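Local structure of PP1b (6JDR) at residues Leu178-Phe189 with Gln198-Val209; Thr348-Leu358 with His374-Asp382. The protein is a viral zinc-binding helicase that probably couples ATP hydrolysis to unwinding of RNA and DNA duplexes with 5' to 3' polarity during viral RNA replication. The protein carries 1 engineered substitution. All coordinates share one frame; numbering follows the deposited sequence.

Contact 1: residues Leu178-Phe189 with Gln198-Val209; sequences LDMIRALGTCRF and QFPAPSRTGPWV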
loop_
_atom_site.group_PDB
_atom_site.type_symbol
_atom_site.label_atom_id
_atom_site.label_comp_id
_atom_site.label_asym_id
_atom_site.label_seq_id
_atom_site.Cartn_x
_atom_site.Cartn_y
_atom_site.Cartn_z
ATOM N N LEU A 178 -17.285 -2.542 2.044
ATOM C CA LEU A 178 -18.086 -1.957 3.124
ATOM C C LEU A 178 -17.248 -1.715 4.378
ATOM O O LEU A 178 -17.367 -0.668 5.018
ATOM C CB LEU A 178 -19.286 -2.853 3.460
ATOM C CG LEU A 178 -20.288 -2.345 4.509
ATOM C CD1 LEU A 178 -20.843 -0.974 4.143
ATOM C CD2 LEU A 178 -21.422 -3.348 4.681
ATOM N N ASP A 179 -16.408 -2.685 4.724
ATOM C CA ASP A 179 -15.497 -2.547 5.856
ATOM C C ASP A 179 -14.601 -1.323 5.678
ATOM O O ASP A 179 -14.435 -0.527 6.602
ATOM C CB ASP A 179 -14.627 -3.802 6.008
ATOM C CG ASP A 179 -15.425 -5.032 6.418
ATOM O OD1 ASP A 179 -16.582 -4.890 6.873
ATOM O OD2 ASP A 179 -14.882 -6.149 6.285
ATOM N N MET A 180 -14.041 -1.175 4.479
ATOM C CA MET A 180 -13.141 -0.067 4.175
ATOM C C MET A 180 -13.866 1.273 4.255
ATOM O O MET A 180 -13.335 2.233 4.811
ATOM C CB MET A 180 -12.526 -0.246 2.782
ATOM C CG MET A 180 -11.412 0.735 2.435
ATOM S SD MET A 180 -9.845 0.378 3.260
ATOM C CE MET A 180 -9.937 1.443 4.695
ATOM N N ILE A 181 -15.073 1.335 3.698
ATOM C CA ILE A 181 -15.878 2.562 3.714
ATOM C C ILE A 181 -16.178 3.020 5.144
ATOM O O ILE A 181 -16.139 4.214 5.434
ATOM C CB ILE A 181 -17.195 2.392 2.914
ATOM C CG1 ILE A 181 -16.895 2.346 1.413
ATOM C CG2 ILE A 181 -18.168 3.535 3.192
ATOM C CD1 ILE A 181 -18.020 1.772 0.580
ATOM N N ARG A 182 -16.473 2.070 6.027
ATOM C CA ARG A 182 -16.739 2.376 7.431
ATOM C C ARG A 182 -15.485 2.850 8.168
ATOM O O ARG A 182 -15.565 3.724 9.026
ATOM C CB ARG A 182 -17.331 1.154 8.145
ATOM C CG ARG A 182 -18.768 0.845 7.749
ATOM C CD ARG A 182 -19.168 -0.563 8.162
ATOM N NE ARG A 182 -20.579 -0.845 7.897
ATOM C CZ ARG A 182 -21.151 -2.040 8.041
ATOM N NH1 ARG A 182 -20.439 -3.088 8.446
ATOM N NH2 ARG A 182 -22.444 -2.192 7.777
ATOM N N ALA A 183 -14.335 2.265 7.836
ATOM C CA ALA A 183 -13.067 2.626 8.473
ATOM C C ALA A 183 -12.583 4.010 8.046
ATOM O O ALA A 183 -11.957 4.719 8.830
ATOM C CB ALA A 183 -12.004 1.582 8.170
ATOM N N LEU A 184 -12.866 4.388 6.804
ATOM C CA LEU A 184 -12.487 5.704 6.297
ATOM C C LEU A 184 -13.403 6.799 6.828
ATOM O O LEU A 184 -12.951 7.915 7.087
ATOM C CB LEU A 184 -12.510 5.722 4.767
ATOM C CG LEU A 184 -11.470 4.850 4.062
ATOM C CD1 LEU A 184 -11.822 4.693 2.591
ATOM C CD2 LEU A 184 -10.072 5.429 4.216
ATOM N N GLY A 185 -14.688 6.489 6.973
ATOM C CA GLY A 185 -15.676 7.476 7.401
ATOM C C GLY A 185 -16.181 8.309 6.238
ATOM O O GLY A 185 -17.368 8.265 5.911
ATOM N N THR A 186 -15.280 9.068 5.615
ATOM C CA THR A 186 -15.621 9.933 4.485
ATOM C C THR A 186 -14.840 9.507 3.237
ATOM O O THR A 186 -13.606 9.535 3.230
ATOM C CB THR A 186 -15.306 11.413 4.806
ATOM O OG1 THR A 186 -15.619 11.693 6.178
ATOM C CG2 THR A 186 -16.104 12.353 3.908
ATOM N N CYS A 187 -15.564 9.117 2.187
ATOM C CA CYS A 187 -14.951 8.640 0.942
ATOM C C CYS A 187 -15.953 8.647 -0.210
ATOM O O CYS A 187 -17.160 8.739 0.015
ATOM C CB CYS A 187 -14.405 7.227 1.137
ATOM S SG CYS A 187 -15.597 6.052 1.815
ATOM N N ARG A 188 -15.449 8.559 -1.441
ATOM C CA ARG A 188 -16.312 8.413 -2.619
ATOM C C ARG A 188 -16.440 6.950 -3.033
ATOM O O ARG A 188 -15.520 6.159 -2.841
ATOM C CB ARG A 188 -15.794 9.236 -3.805
ATOM C CG ARG A 188 -16.039 10.735 -3.676
ATOM C CD ARG A 188 -14.749 11.521 -3.522
ATOM N NE ARG A 188 -14.192 11.930 -4.811
ATOM C CZ ARG A 188 -13.023 12.552 -4.965
ATOM N NH1 ARG A 188 -12.259 12.836 -3.915
ATOM N NH2 ARG A 188 -12.610 12.888 -6.182
ATOM N N PHE A 189 -17.593 6.606 -3.596
ATOM C CA PHE A 189 -17.828 5.277 -4.151
ATOM C C PHE A 189 -19.154 5.207 -4.895
ATOM O O PHE A 189 -20.007 6.086 -4.759
ATOM C CB PHE A 189 -17.799 4.199 -3.060
ATOM C CG PHE A 189 -18.746 4.453 -1.920
ATOM C CD1 PHE A 189 -20.075 4.053 -1.996
ATOM C CD2 PHE A 189 -18.303 5.068 -0.758
ATOM C CE1 PHE A 189 -20.946 4.277 -0.940
ATOM C CE2 PHE A 189 -19.169 5.293 0.302
ATOM C CZ PHE A 189 -20.492 4.898 0.210
ATOM N N GLN A 198 -26.014 -3.259 3.405
ATOM C CA GLN A 198 -26.550 -1.919 3.614
ATOM C C GLN A 198 -25.410 -0.910 3.523
ATOM O O GLN A 198 -24.669 -0.705 4.486
ATOM C CB GLN A 198 -27.244 -1.821 4.978
ATOM C CG GLN A 198 -28.317 -2.874 5.224
ATOM C CD GLN A 198 -29.462 -2.807 4.227
ATOM O OE1 GLN A 198 -29.749 -1.750 3.661
ATOM N NE2 GLN A 198 -30.130 -3.940 4.014
ATOM N N PHE A 199 -25.263 -0.297 2.355
ATOM C CA PHE A 199 -24.214 0.696 2.136
ATOM C C PHE A 199 -24.684 2.062 2.620
ATOM O O PHE A 199 -25.837 2.432 2.386
ATOM C CB PHE A 199 -23.850 0.795 0.651
ATOM C CG PHE A 199 -22.837 -0.221 0.195
ATOM C CD1 PHE A 199 -23.231 -1.502 -0.172
ATOM C CD2 PHE A 199 -21.492 0.117 0.102
ATOM C CE1 PHE A 199 -22.301 -2.431 -0.607
ATOM C CE2 PHE A 199 -20.558 -0.808 -0.333
ATOM C CZ PHE A 199 -20.963 -2.084 -0.688
ATOM N N PRO A 200 -23.796 2.819 3.294
ATOM C CA PRO A 200 -24.073 4.231 3.570
ATOM C C PRO A 200 -24.130 5.083 2.306
ATOM O O PRO A 200 -23.955 4.575 1.196
ATOM C CB PRO A 200 -22.880 4.667 4.426
ATOM C CG PRO A 200 -22.381 3.418 5.050
ATOM C CD PRO A 200 -22.614 2.340 4.033
ATOM N N ALA A 201 -24.372 6.377 2.485
ATOM C CA ALA A 201 -24.344 7.318 1.377
ATOM C C ALA A 201 -22.891 7.710 1.089
ATOM O O ALA A 201 -22.102 7.887 2.020
ATOM C CB ALA A 201 -25.174 8.548 1.710
ATOM N N PRO A 202 -22.532 7.836 -0.201
ATOM C CA PRO A 202 -21.184 8.264 -0.564
ATOM C C PRO A 202 -20.973 9.765 -0.379
ATOM O O PRO A 202 -21.840 10.564 -0.741
ATOM C CB PRO A 202 -21.093 7.898 -2.046
ATOM C CG PRO A 202 -22.493 7.990 -2.537
ATOM C CD PRO A 202 -23.361 7.562 -1.390
ATOM N N SER A 203 -19.818 10.136 0.167
ATOM C CA SER A 203 -19.460 11.538 0.361
ATOM C C SER A 203 -19.074 12.211 -0.957
ATOM O O SER A 203 -18.958 11.559 -1.998
ATOM C CB SER A 203 -18.306 11.651 1.355
ATOM O OG SER A 203 -18.591 10.931 2.541
ATOM N N ARG A 204 -18.882 13.526 -0.897
ATOM C CA ARG A 204 -18.476 14.317 -2.059
ATOM C C ARG A 204 -16.953 14.367 -2.199
ATOM O O ARG A 204 -16.430 14.472 -3.312
ATOM C CB ARG A 204 -19.032 15.741 -1.948
ATOM C CG ARG A 204 -20.542 15.827 -1.750
ATOM C CD ARG A 204 -21.328 15.149 -2.867
ATOM N NE ARG A 204 -20.920 15.592 -4.203
ATOM C CZ ARG A 204 -21.254 16.758 -4.762
ATOM N NH1 ARG A 204 -22.011 17.640 -4.112
ATOM N NH2 ARG A 204 -20.821 17.049 -5.984
ATOM N N THR A 205 -16.253 14.298 -1.068
ATOM C CA THR A 205 -14.792 14.312 -1.041
ATOM C C THR A 205 -14.248 13.081 -0.315
ATOM O O THR A 205 -15.001 12.343 0.326
ATOM C CB THR A 205 -14.266 15.572 -0.334
ATOM O OG1 THR A 205 -14.783 15.622 1.002
ATOM C CG2 THR A 205 -14.687 16.827 -1.091
ATOM N N GLY A 206 -12.936 12.877 -0.424
ATOM C CA GLY A 206 -12.253 11.744 0.206
ATOM C C GLY A 206 -11.698 10.763 -0.815
ATOM O O GLY A 206 -11.936 10.909 -2.016
ATOM N N PRO A 207 -10.944 9.755 -0.345
ATOM C CA PRO A 207 -10.406 8.738 -1.247
ATOM C C PRO A 207 -11.506 7.887 -1.872
ATOM O O PRO A 207 -12.532 7.654 -1.239
ATOM C CB PRO A 207 -9.530 7.876 -0.330
ATOM C CG PRO A 207 -10.054 8.104 1.044
ATOM C CD PRO A 207 -10.584 9.503 1.063
ATOM N N TRP A 208 -11.295 7.440 -3.105
ATOM C CA TRP A 208 -12.232 6.529 -3.754
ATOM C C TRP A 208 -12.076 5.115 -3.195
ATOM O O TRP A 208 -10.964 4.673 -2.909
ATOM C CB TRP A 208 -12.009 6.507 -5.265
ATOM C CG TRP A 208 -12.663 7.635 -5.989
ATOM C CD1 TRP A 208 -12.137 8.871 -6.228
ATOM C CD2 TRP A 208 -13.967 7.629 -6.583
ATOM N NE1 TRP A 208 -13.035 9.639 -6.931
ATOM C CE2 TRP A 208 -14.166 8.901 -7.164
ATOM C CE3 TRP A 208 -14.987 6.674 -6.681
ATOM C CZ2 TRP A 208 -15.345 9.244 -7.832
ATOM C CZ3 TRP A 208 -16.161 7.014 -7.347
ATOM C CH2 TRP A 208 -16.329 8.291 -7.914
ATOM N N VAL A 209 -13.200 4.422 -3.027
ATOM C CA VAL A 209 -13.200 2.996 -2.701
ATOM C C VAL A 209 -13.859 2.261 -3.863
ATOM O O VAL A 209 -15.063 2.405 -4.096
ATOM C CB VAL A 209 -13.950 2.695 -1.394
ATOM C CG1 VAL A 209 -13.774 1.232 -1.011
ATOM C CG2 VAL A 209 -13.447 3.599 -0.277
#

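Contact 2: residues Thr348-Leu358 with His374-Asp382; sequences TKDSLNRQRAL and HRQLQSVFD. Engineered in segment 374-382: Val380 (natural residue Met).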
loop_
_atom_site.group_PDB
_atom_site.type_symbol
_atom_site.label_atom_id
_atom_site.label_comp_id
_atom_site.label_asym_id
_atom_site.label_seq_id
_atom_site.Cartn_x
_atom_site.Cartn_y
_atom_site.Cartn_z
ATOM N N THR A 348 28.381 19.271 26.903
ATOM C CA THR A 348 29.706 19.209 26.286
ATOM C C THR A 348 29.621 18.989 24.777
ATOM O O THR A 348 28.907 18.103 24.311
ATOM C CB THR A 348 30.549 18.095 26.931
ATOM O OG1 THR A 348 30.574 18.287 28.352
ATOM C CG2 THR A 348 31.977 18.106 26.395
ATOM N N LYS A 349 30.370 19.791 24.024
ATOM C CA LYS A 349 30.310 19.782 22.562
ATOM C C LYS A 349 30.945 18.519 21.979
ATOM O O LYS A 349 31.932 18.012 22.516
ATOM C CB LYS A 349 31.011 21.022 21.998
ATOM C CG LYS A 349 30.617 21.359 20.569
ATOM C CD LYS A 349 31.620 22.289 19.905
ATOM C CE LYS A 349 31.232 22.570 18.461
ATOM N NZ LYS A 349 32.381 23.054 17.648
ATOM N N ASP A 350 30.368 18.030 20.880
ATOM C CA ASP A 350 30.820 16.814 20.194
ATOM C C ASP A 350 30.824 15.588 21.108
ATOM O O ASP A 350 31.718 14.747 21.023
ATOM C CB ASP A 350 32.208 17.023 19.569
ATOM C CG ASP A 350 32.225 18.140 18.533
ATOM O OD1 ASP A 350 31.305 18.189 17.687
ATOM O OD2 ASP A 350 33.164 18.965 18.557
ATOM N N SER A 351 29.810 15.480 21.965
ATOM C CA SER A 351 29.727 14.393 22.946
ATOM C C SER A 351 28.706 13.318 22.578
ATOM O O SER A 351 28.451 12.412 23.375
ATOM C CB SER A 351 29.378 14.961 24.325
ATOM O OG SER A 351 28.072 15.512 24.335
ATOM N N LEU A 352 28.137 13.400 21.377
ATOM C CA LEU A 352 26.991 12.569 21.021
ATOM C C LEU A 352 27.153 11.911 19.659
ATOM O O LEU A 352 27.370 12.596 18.663
ATOM C CB LEU A 352 25.732 13.437 21.029
ATOM C CG LEU A 352 24.372 12.747 21.089
ATOM C CD1 LEU A 352 24.205 11.957 22.376
ATOM C CD2 LEU A 352 23.277 13.795 20.958
ATOM N N ASN A 353 27.054 10.582 19.626
ATOM C CA ASN A 353 27.024 9.826 18.368
ATOM C C ASN A 353 25.664 9.149 18.166
ATOM O O ASN A 353 24.785 9.260 19.022
ATOM C CB ASN A 353 28.169 8.802 18.319
ATOM C CG ASN A 353 28.001 7.667 19.314
ATOM O OD1 ASN A 353 26.892 7.332 19.721
ATOM N ND2 ASN A 353 29.112 7.063 19.702
ATOM N N ARG A 354 25.495 8.456 17.039
ATOM C CA ARG A 354 24.245 7.740 16.736
ATOM C C ARG A 354 23.858 6.730 17.811
ATOM O O ARG A 354 22.730 6.752 18.302
ATOM C CB ARG A 354 24.325 7.025 15.378
ATOM C CG ARG A 354 23.494 7.666 14.279
ATOM C CD ARG A 354 22.034 7.227 14.329
ATOM N NE ARG A 354 21.123 8.265 13.839
ATOM C CZ ARG A 354 19.794 8.152 13.786
ATOM N NH1 ARG A 354 19.185 7.037 14.179
ATOM N NH2 ARG A 354 19.062 9.167 13.334
ATOM N N GLN A 355 24.788 5.848 18.168
ATOM C CA GLN A 355 24.506 4.794 19.138
ATOM C C GLN A 355 24.001 5.371 20.461
ATOM O O GLN A 355 22.953 4.954 20.952
ATOM C CB GLN A 355 25.747 3.930 19.374
ATOM N N ARG A 356 24.740 6.334 21.017
ATOM C CA ARG A 356 24.363 7.004 22.274
ATOM C C ARG A 356 23.037 7.748 22.155
ATOM O O ARG A 356 22.204 7.698 23.057
ATOM C CB ARG A 356 25.430 8.018 22.702
ATOM C CG ARG A 356 26.772 7.435 23.113
ATOM C CD ARG A 356 27.666 8.517 23.710
ATOM N NE ARG A 356 29.088 8.185 23.611
ATOM C CZ ARG A 356 29.714 7.274 24.358
ATOM N NH1 ARG A 356 29.060 6.570 25.282
ATOM N NH2 ARG A 356 31.014 7.056 24.176
ATOM N N ALA A 357 22.858 8.461 21.047
ATOM C CA ALA A 357 21.633 9.221 20.817
ATOM C C ALA A 357 20.430 8.299 20.662
ATOM O O ALA A 357 19.347 8.610 21.143
ATOM C CB ALA A 357 21.780 10.116 19.596
ATOM N N LEU A 358 20.626 7.165 19.999
ATOM C CA LEU A 358 19.562 6.181 19.837
ATOM C C LEU A 358 19.112 5.637 21.189
ATOM O O LEU A 358 17.919 5.455 21.422
ATOM C CB LEU A 358 20.016 5.031 18.934
ATOM C CG LEU A 358 19.019 3.883 18.729
ATOM C CD1 LEU A 358 17.660 4.398 18.266
ATOM C CD2 LEU A 358 19.573 2.870 17.738
ATOM N N HIS A 374 24.618 23.240 22.163
ATOM C CA HIS A 374 25.534 23.192 21.021
ATOM C C HIS A 374 24.844 22.755 19.721
ATOM O O HIS A 374 25.490 22.708 18.669
ATOM C CB HIS A 374 26.701 22.243 21.313
ATOM C CG HIS A 374 27.428 22.549 22.584
ATOM N ND1 HIS A 374 28.375 23.546 22.676
ATOM C CD2 HIS A 374 27.352 21.988 23.814
ATOM C CE1 HIS A 374 28.848 23.588 23.908
ATOM N NE2 HIS A 374 28.245 22.653 24.618
ATOM N N ARG A 375 23.551 22.432 19.799
ATOM C CA ARG A 375 22.785 21.948 18.647
ATOM C C ARG A 375 23.488 20.781 17.954
ATOM O O ARG A 375 23.710 20.805 16.742
ATOM C CB ARG A 375 22.515 23.089 17.653
ATOM C CG ARG A 375 21.664 24.224 18.209
ATOM C CD ARG A 375 20.301 23.726 18.674
ATOM N NE ARG A 375 19.281 24.776 18.677
ATOM C CZ ARG A 375 17.996 24.588 18.987
ATOM N NH1 ARG A 375 17.547 23.382 19.330
ATOM N NH2 ARG A 375 17.151 25.614 18.954
ATOM N N GLN A 376 23.839 19.766 18.740
ATOM C CA GLN A 376 24.565 18.597 18.239
ATOM C C GLN A 376 23.677 17.372 18.000
ATOM O O GLN A 376 24.121 16.394 17.396
ATOM C CB GLN A 376 25.713 18.238 19.191
ATOM C CG GLN A 376 25.298 17.609 20.514
ATOM C CD GLN A 376 26.437 17.573 21.516
ATOM O OE1 GLN A 376 27.371 16.781 21.382
ATOM N NE2 GLN A 376 26.361 18.429 22.528
ATOM N N LEU A 377 22.437 17.419 18.481
ATOM C CA LEU A 377 21.486 16.329 18.265
ATOM C C LEU A 377 20.952 16.326 16.825
ATOM O O LEU A 377 20.707 15.262 16.255
ATOM C CB LEU A 377 20.328 16.426 19.261
ATOM C CG LEU A 377 19.278 15.312 19.195
ATOM C CD1 LEU A 377 19.917 13.938 19.337
ATOM C CD2 LEU A 377 18.216 15.518 20.265
ATOM N N GLN A 378 20.779 17.520 16.257
ATOM C CA GLN A 378 20.390 17.695 14.849
ATOM C C GLN A 378 21.285 16.924 13.886
ATOM O O GLN A 378 20.794 16.282 12.961
ATOM C CB GLN A 378 20.440 19.177 14.462
ATOM C CG GLN A 378 19.331 20.021 15.069
ATOM C CD GLN A 378 19.592 21.511 14.945
ATOM O OE1 GLN A 378 20.424 21.949 14.146
ATOM N NE2 GLN A 378 18.875 22.303 15.740
ATOM N N SER A 379 22.596 16.988 14.111
ATOM C CA SER A 379 23.572 16.351 13.223
ATOM C C SER A 379 23.608 14.820 13.335
ATOM O O SER A 379 24.378 14.165 12.631
ATOM C CB SER A 379 24.972 16.913 13.493
ATOM O OG SER A 379 25.394 16.622 14.814
ATOM N N VAL A 380 22.792 14.262 14.227
ATOM C CA VAL A 380 22.678 12.816 14.394
ATOM C C VAL A 380 21.236 12.320 14.218
ATOM O O VAL A 380 21.016 11.199 13.752
ATOM C CB VAL A 380 23.200 12.395 15.783
ATOM C CG1 VAL A 380 23.349 10.888 15.875
ATOM C CG2 VAL A 380 24.543 13.058 16.068
ATOM N N PHE A 381 20.260 13.148 14.587
ATOM C CA PHE A 381 18.857 12.759 14.544
ATOM C C PHE A 381 17.971 13.871 14.017
ATOM O O PHE A 381 18.280 15.052 14.176
ATOM C CB PHE A 381 18.377 12.387 15.948
ATOM C CG PHE A 381 18.507 10.931 16.266
ATOM C CD1 PHE A 381 19.715 10.405 16.695
ATOM C CD2 PHE A 381 17.419 10.084 16.139
ATOM C CE1 PHE A 381 19.837 9.059 16.991
ATOM C CE2 PHE A 381 17.532 8.740 16.435
ATOM C CZ PHE A 381 18.742 8.226 16.864
ATOM N N ASP A 382 16.869 13.470 13.388
ATOM C CA ASP A 382 15.772 14.371 13.069
ATOM C C ASP A 382 14.703 14.129 14.118
ATOM O O ASP A 382 14.009 13.110 14.090
ATOM C CB ASP A 382 15.225 14.097 11.666
ATOM C CG ASP A 382 16.243 14.389 10.576
ATOM O OD1 ASP A 382 16.344 13.588 9.621
ATOM O OD2 ASP A 382 16.948 15.418 10.676
#

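Contact 1: residues Leu178-Phe189 with Gln198-Val209
Arg188 O accepts the backbone N-H of Val209 at 2.9 Å from its N. Arg188 N in turn donates to Pro207 O at 3.1 Å. Together they form a single parallel bridge between Arg188 and Trp208. Cys187 O points the other way, to Ser203 N at 3.0 Å. The chain leaving helix 174-184 thus runs between the loop at Ser203 and strand 208-211. That strand ends the beta-alpha-beta unit of the parallel sheet in the helicase core; on its inner side Trp208 pairs with strand 168-171.

Phe189 is a large apolar link. With CG between the backbone N and the carbonyl carbon (chi1 55°), its ring is set between Pro202 and Ile181. Pro202 CB sits over the centre of one ring face, 3.7 Å from the centroid, while Ile181 CD1 covers the opposite face. Pro200 O meets the ring edge in plane. Ile181 CD1 also touches the edge of Phe199, 3.7 Å from its CE2. Leu184 and Val209 meet tip to tip, CD1 to CG2 at 3.5 Å.

Arg188 CB lies over the six-membered ring of Trp208, 3.7 Å from the centroid. Bends at chi2 and chi3 carry the Arg188 chain from this face along Arg204-Gly206. The guanidinium is turned 57° from the indole, and its NH1 makes a weak bond to Gly206 O.

The polar grip is almost wholly backbone to backbone. The side chains supply mostly apolar packing: Phe189 is held by apolar contacts on both ring faces, and Arg188 by CH-pi packing on Trp208 with one weak hydrogen bond.

Contact 2: residues Thr348-Leu358 with His374-Asp382
Gln376 binds the turn Thr348-Ser351, and Arg354 binds Val380 and Phe381. The contact lies in the C-terminal RecA-like domain of the superfamily 1 helicase, where the start of helix 354-361 and the turn before it meet the loop after strand 367-371.

The Gln376 amide plugs the turn, which is of type II. Its OE1 takes the N-H of Ser351 in the carbonyl plane, 2.8 Å from the N. Its NE2 donates to Thr348 O at 3.1 Å, from above the carbonyl plane. Ser351 OG reaches the same Thr348 O from the opposite face. Beside it, Lys349 CB lies over the centre of the His374 ring.

Arg354 grips Val380 O side-on, with NE and NH2 both within 2.9 Å of it. The oxygen lies 20° out of the guanidinium plane. The guanidinium also lies flat on Phe381, a cation-pi stack with centres 3.3 Å apart and planes at 15°. The bends at chi2 (-83°) and chi3 bring the group over the ring. Ala357 CB packs on Phe381 CE1 at 3.4 Å. Val380, an engineered residue, slides its CG1 alongside Arg354 CG. The Leu352 and Leu377 side chains cross between the two polar ends, with CD2 of Leu352 against CD1 of Leu377.

A second shell fixes these groups. Asp372 takes the backbone N-H groups of Gln376 and Leu377, Asp290 forms a salt bridge to Arg354 NH1, and Pro347 O accepts from His374 NE2. Helix 281-287 packs on Phe381. Asn353 is the N-cap of the helix that carries Arg354: its OD1 accepts from Arg356 N at 2.7 Å.

Overall arrangement
The two contacts are separate, with centres 45 Å apart and nearest atoms about 27 Å apart. They share no helix or strand and follow one another along the chain. Contact 1 belongs to the seven-stranded parallel sheet; its centre lies about 18 Å from the centre of the chain. Contact 2 lies in the domain built on the five-stranded parallel sheet, among its connecting helix and loops, its centre about 34 Å from that of the chain. Both are partly buried, and neither is pure core. Contact 1 adds a single backbone bridge beside an edge strand, with mostly main-chain polar bonds and apolar packing. In contact 2, side-chain polar groups bind main-chain atoms.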